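Local atomic coordinates of L-lysine 6-oxidase (Marinomonas mediterranea, PDB entry 3WEU), a protein that oxidises the epsilon-amino group of free L-lysine with a cysteine tryptophylquinone cofactor, releasing ammonium and antibacterial hydrogen peroxide. Residues 295-306 / 318-329. Residues are numbered along the deposited sequence; the frame is centred on the assembly and turned at random.
Sequences FDRDILPIIQRI and MSGFFSFQFDYR. With EDO (1,2-ethanediol), chain M.
R329 CG sits over one face of the F295 ring, toward its rim, as a CH-pi contact 4.0 Å from the ring centroid; the extended chain then runs past the ring edge, where CE2 faces one side of the guanidinium. The two planes are 62° apart, so this is not a flat stack. At the guanidinium edge, near its plane, comes D296 OD1, which at 4.2 Å from R329 NH2 is too far for a salt bridge but probably still steadies the charge. Y328 CB meets the same phenyl ring obliquely, 3.7 Å from F295 CE1. With chi1 at -177°, F295 swings its ring away from its own backbone N and out to these two residues. On the Y328 ring, F326 O lies over one face and F326 CE1 at the edge, while I303 CD1 comes in obliquely. Y328 CD2 in turn lies over one face of the F324 ring, and S319 O over one of F322.

The arrangement is a helix with its own following loop folded back against it: 295-306 opens with a wider pi-type turn and is kinked at P301, and 318-329 starts as a short 3-10 segment before continuing as loop toward helix 336-344. Y328 pins that loop from within, its OH donating to Q325 OE1 and accepting from F324 N, while D327 OD1 takes R329 N in an Asx turn. Further along the helix the packing is mostly apolar. I303 CG2 reaches F322 CB at 3.6 Å. One turn on, I306 CG2 touches both M318 CB and F322 CD2, 3.7 Å from each. Helices 336-344 and 407-418 reach both segments: Y342 OH is hydrogen-bonded to F321 O and its side chain touches I303, while W416 packs on I299 and its NE1 donates to Y328 O.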
loop_
_atom_site.group_PDB
_atom_site.type_symbol
_atom_site.label_atom_id
_atom_site.label_comp_id
_atom_site.label_asym_id
_atom_site.label_seq_id
_atom_site.Cartn_x
_atom_site.Cartn_y
_atom_site.Cartn_z
ATOM N N PHE A 295 9.852 44.268 34.455
ATOM C CA PHE A 295 8.857 44.138 33.414
ATOM C C PHE A 295 9.462 43.907 32.039
ATOM O O PHE A 295 9.095 42.953 31.325
ATOM C CB PHE A 295 7.940 45.328 33.353
ATOM C CG PHE A 295 6.847 45.149 32.316
ATOM C CD1 PHE A 295 5.754 44.353 32.574
ATOM C CD2 PHE A 295 6.984 45.730 31.049
ATOM C CE1 PHE A 295 4.792 44.154 31.623
ATOM C CE2 PHE A 295 5.996 45.571 30.100
ATOM C CZ PHE A 295 4.911 44.772 30.384
ATOM N N ASP A 296 10.326 44.794 31.618
ATOM C CA ASP A 296 10.871 44.710 30.302
ATOM C C ASP A 296 11.662 43.417 30.036
ATOM O O ASP A 296 11.577 42.873 28.943
ATOM C CB ASP A 296 11.761 45.913 29.910
ATOM C CG ASP A 296 10.987 47.243 29.698
ATOM O OD1 ASP A 296 9.823 47.256 29.389
ATOM O OD2 ASP A 296 11.592 48.312 29.907
ATOM N N ARG A 297 12.462 42.969 30.973
ATOM C CA ARG A 297 13.317 41.809 30.780
ATOM C C ARG A 297 12.517 40.508 30.911
ATOM O O ARG A 297 12.743 39.575 30.171
ATOM C CB ARG A 297 14.425 41.785 31.860
ATOM C CG ARG A 297 15.462 40.665 31.800
ATOM C CD ARG A 297 16.488 40.679 33.002
ATOM N NE ARG A 297 15.749 40.420 34.205
ATOM C CZ ARG A 297 16.154 40.660 35.446
ATOM N NH1 ARG A 297 17.354 41.182 35.684
ATOM N NH2 ARG A 297 15.332 40.385 36.467
ATOM N N ASP A 298 11.612 40.432 31.868
ATOM C CA ASP A 298 11.035 39.152 32.263
ATOM C C ASP A 298 9.618 38.930 31.753
ATOM O O ASP A 298 9.187 37.788 31.537
ATOM C CB ASP A 298 11.008 38.998 33.777
ATOM C CG ASP A 298 12.391 39.105 34.443
ATOM O OD1 ASP A 298 13.399 38.657 33.872
ATOM O OD2 ASP A 298 12.415 39.688 35.588
ATOM N N ILE A 299 8.856 39.986 31.588
ATOM C CA ILE A 299 7.441 39.825 31.355
ATOM C C ILE A 299 7.067 40.191 29.931
ATOM O O ILE A 299 6.395 39.414 29.199
ATOM C CB ILE A 299 6.660 40.690 32.303
ATOM C CG1 ILE A 299 7.119 40.458 33.760
ATOM C CG2 ILE A 299 5.147 40.506 32.132
ATOM C CD1 ILE A 299 7.008 39.043 34.234
ATOM N N LEU A 300 7.507 41.360 29.521
ATOM C CA LEU A 300 7.247 41.838 28.184
ATOM C C LEU A 300 7.555 40.853 27.066
ATOM O O LEU A 300 6.791 40.799 26.151
ATOM C CB LEU A 300 7.927 43.169 27.922
ATOM C CG LEU A 300 7.837 43.816 26.547
ATOM C CD1 LEU A 300 6.371 44.196 26.296
ATOM C CD2 LEU A 300 8.775 45.051 26.530
ATOM N N PRO A 301 8.630 40.098 27.135
ATOM C CA PRO A 301 8.874 39.170 26.017
ATOM C C PRO A 301 7.781 38.117 25.914
ATOM O O PRO A 301 7.392 37.728 24.837
ATOM C CB PRO A 301 10.197 38.535 26.411
ATOM C CG PRO A 301 10.903 39.662 27.258
ATOM C CD PRO A 301 9.752 40.122 28.095
ATOM N N ILE A 302 7.212 37.727 27.021
ATOM C CA ILE A 302 6.160 36.742 26.977
ATOM C C ILE A 302 4.940 37.321 26.253
ATOM O O ILE A 302 4.319 36.736 25.346
ATOM C CB ILE A 302 5.800 36.263 28.377
ATOM C CG1 ILE A 302 6.974 35.520 28.947
ATOM C CG2 ILE A 302 4.576 35.340 28.295
ATOM C CD1 ILE A 302 6.825 35.227 30.417
ATOM N N ILE A 303 4.601 38.532 26.607
ATOM C CA ILE A 303 3.489 39.200 26.004
ATOM C C ILE A 303 3.713 39.444 24.518
ATOM O O ILE A 303 2.813 39.229 23.714
ATOM C CB ILE A 303 3.284 40.559 26.708
ATOM C CG1 ILE A 303 2.960 40.369 28.199
ATOM C CG2 ILE A 303 2.211 41.314 26.029
ATOM C CD1 ILE A 303 2.991 41.673 28.997
ATOM N N GLN A 304 4.921 39.870 24.150
ATOM C CA GLN A 304 5.241 40.098 22.739
ATOM C C GLN A 304 5.175 38.759 21.974
ATOM O O GLN A 304 4.701 38.723 20.867
ATOM C CB GLN A 304 6.665 40.690 22.532
ATOM C CG GLN A 304 6.820 42.075 23.126
ATOM C CD GLN A 304 8.252 42.606 23.074
ATOM O OE1 GLN A 304 9.284 41.907 23.329
ATOM N NE2 GLN A 304 8.318 43.851 22.831
ATOM N N ARG A 305 5.681 37.665 22.555
ATOM C CA ARG A 305 5.690 36.383 21.824
ATOM C C ARG A 305 4.241 35.969 21.567
ATOM O O ARG A 305 3.896 35.634 20.447
ATOM C CB ARG A 305 6.475 35.359 22.621
ATOM C CG ARG A 305 7.940 35.647 22.624
ATOM C CD ARG A 305 8.614 34.977 23.775
ATOM N NE ARG A 305 10.005 35.372 23.858
ATOM C CZ ARG A 305 10.890 34.661 24.558
ATOM N NH1 ARG A 305 10.494 33.558 25.196
ATOM N NH2 ARG A 305 12.178 35.016 24.596
ATOM N N ILE A 306 3.403 36.047 22.592
ATOM C CA ILE A 306 2.020 35.667 22.511
ATOM C C ILE A 306 1.360 36.462 21.351
ATOM O O ILE A 306 0.640 35.892 20.512
ATOM C CB ILE A 306 1.258 35.956 23.801
ATOM C CG1 ILE A 306 1.679 34.990 24.913
ATOM C CG2 ILE A 306 -0.193 35.745 23.557
ATOM C CD1 ILE A 306 1.239 35.461 26.271
ATOM N N MET A 318 -6.021 34.138 23.069
ATOM C CA MET A 318 -4.848 34.721 23.703
ATOM C C MET A 318 -4.771 36.225 23.607
ATOM O O MET A 318 -3.927 36.852 24.264
ATOM C CB MET A 318 -3.535 34.119 23.163
ATOM C CG MET A 318 -3.488 32.603 23.429
ATOM S SD MET A 318 -1.873 31.882 23.654
ATOM C CE MET A 318 -1.243 31.763 22.016
ATOM N N SER A 319 -5.730 36.806 22.891
ATOM C CA SER A 319 -5.683 38.255 22.643
ATOM C C SER A 319 -5.787 39.071 23.891
ATOM O O SER A 319 -5.167 40.132 23.997
ATOM C CB SER A 319 -6.697 38.656 21.565
ATOM O OG SER A 319 -7.951 38.460 22.116
ATOM N N GLY A 320 -6.557 38.630 24.862
ATOM C CA GLY A 320 -6.652 39.367 26.126
ATOM C C GLY A 320 -5.350 39.485 26.894
ATOM O O GLY A 320 -5.286 40.267 27.825
ATOM N N PHE A 321 -4.341 38.706 26.525
ATOM C CA PHE A 321 -3.105 38.701 27.204
ATOM C C PHE A 321 -2.096 39.666 26.587
ATOM O O PHE A 321 -0.971 39.787 27.120
ATOM C CB PHE A 321 -2.589 37.285 27.379
ATOM C CG PHE A 321 -3.562 36.442 28.165
ATOM C CD1 PHE A 321 -3.532 36.475 29.552
ATOM C CD2 PHE A 321 -4.613 35.760 27.555
ATOM C CE1 PHE A 321 -4.487 35.783 30.327
ATOM C CE2 PHE A 321 -5.579 35.100 28.306
ATOM C CZ PHE A 321 -5.516 35.095 29.702
ATOM N N PHE A 322 -2.452 40.308 25.484
ATOM C CA PHE A 322 -1.580 41.332 24.960
ATOM C C PHE A 322 -2.388 42.583 24.559
ATOM O O PHE A 322 -1.969 43.387 23.754
ATOM C CB PHE A 322 -0.673 40.850 23.863
ATOM C CG PHE A 322 -1.375 40.269 22.675
ATOM C CD1 PHE A 322 -1.577 41.020 21.558
ATOM C CD2 PHE A 322 -1.790 38.955 22.675
ATOM C CE1 PHE A 322 -2.172 40.475 20.403
ATOM C CE2 PHE A 322 -2.380 38.394 21.532
ATOM C CZ PHE A 322 -2.571 39.144 20.403
ATOM N N SER A 323 -3.533 42.739 25.158
ATOM C CA SER A 323 -4.390 43.816 24.717
ATOM C C SER A 323 -4.054 45.146 25.344
ATOM O O SER A 323 -4.400 46.168 24.800
ATOM C CB SER A 323 -5.845 43.517 24.983
ATOM O OG SER A 323 -6.013 43.300 26.347
ATOM N N PHE A 324 -3.348 45.115 26.453
ATOM C CA PHE A 324 -3.200 46.284 27.336
ATOM C C PHE A 324 -4.596 46.868 27.662
ATOM O O PHE A 324 -4.912 48.069 27.527
ATOM C CB PHE A 324 -2.200 47.328 26.749
ATOM C CG PHE A 324 -0.751 46.856 26.724
ATOM C CD1 PHE A 324 -0.269 46.006 25.653
ATOM C CD2 PHE A 324 0.137 47.254 27.740
ATOM C CE1 PHE A 324 1.064 45.540 25.623
ATOM C CE2 PHE A 324 1.473 46.782 27.710
ATOM C CZ PHE A 324 1.916 45.928 26.658
ATOM N N GLN A 325 -5.474 45.963 28.046
ATOM C CA GLN A 325 -6.826 46.393 28.407
ATOM C C GLN A 325 -6.672 47.090 29.756
ATOM O O GLN A 325 -7.504 47.878 30.103
ATOM C CB GLN A 325 -7.855 45.233 28.362
ATOM C CG GLN A 325 -7.724 44.170 29.408
ATOM C CD GLN A 325 -6.525 43.199 29.263
ATOM O OE1 GLN A 325 -5.357 43.593 28.980
ATOM N NE2 GLN A 325 -6.816 41.956 29.436
ATOM N N PHE A 326 -5.602 46.777 30.493
ATOM C CA PHE A 326 -5.229 47.535 31.665
ATOM C C PHE A 326 -3.739 47.684 31.519
ATOM O O PHE A 326 -3.133 47.122 30.633
ATOM C CB PHE A 326 -5.609 46.854 33.013
ATOM C CG PHE A 326 -4.987 45.479 33.229
ATOM C CD1 PHE A 326 -3.790 45.330 33.928
ATOM C CD2 PHE A 326 -5.594 44.301 32.718
ATOM C CE1 PHE A 326 -3.207 44.032 34.121
ATOM C CE2 PHE A 326 -5.019 43.047 32.918
ATOM C CZ PHE A 326 -3.868 42.913 33.668
ATOM N N ASP A 327 -3.168 48.464 32.390
ATOM C CA ASP A 327 -1.794 48.789 32.331
ATOM C C ASP A 327 -0.876 47.731 32.929
ATOM O O ASP A 327 -0.792 47.594 34.159
ATOM C CB ASP A 327 -1.590 50.149 33.044
ATOM C CG ASP A 327 -0.202 50.741 32.754
ATOM O OD1 ASP A 327 0.684 50.060 32.131
ATOM O OD2 ASP A 327 0.002 51.904 33.158
ATOM N N TYR A 328 -0.170 46.979 32.077
ATOM C CA TYR A 328 0.686 45.885 32.525
ATOM C C TYR A 328 1.876 46.426 33.356
ATOM O O TYR A 328 2.449 45.675 34.147
ATOM C CB TYR A 328 1.154 44.941 31.364
ATOM C CG TYR A 328 0.010 44.291 30.556
ATOM C CD1 TYR A 328 -1.252 43.994 31.128
ATOM C CD2 TYR A 328 0.122 44.091 29.198
ATOM C CE1 TYR A 328 -2.297 43.458 30.347
ATOM C CE2 TYR A 328 -0.914 43.524 28.435
ATOM C CZ TYR A 328 -2.073 43.222 28.986
ATOM O OH TYR A 328 -3.023 42.721 28.173
ATOM N N ARG A 329 2.221 47.718 33.249
ATOM C CA ARG A 329 3.373 48.264 33.940
ATOM C C ARG A 329 2.985 48.837 35.283
ATOM O O ARG A 329 3.836 49.174 36.064
ATOM C CB ARG A 329 4.046 49.359 33.074
ATOM C CG ARG A 329 4.725 48.777 31.835
ATOM C CD ARG A 329 5.384 49.862 30.915
ATOM N NE ARG A 329 6.069 49.243 29.752
ATOM C CZ ARG A 329 5.475 48.875 28.602
ATOM N NH1 ARG A 329 4.176 49.065 28.386
ATOM N NH2 ARG A 329 6.184 48.244 27.645
HETATM C C1 EDO M . 12.601 38.723 23.386
HETATM O O1 EDO M . 13.353 37.559 23.766
HETATM C C2 EDO M . 11.979 38.426 22.068
HETATM O O2 EDO M . 10.868 37.656 22.440
#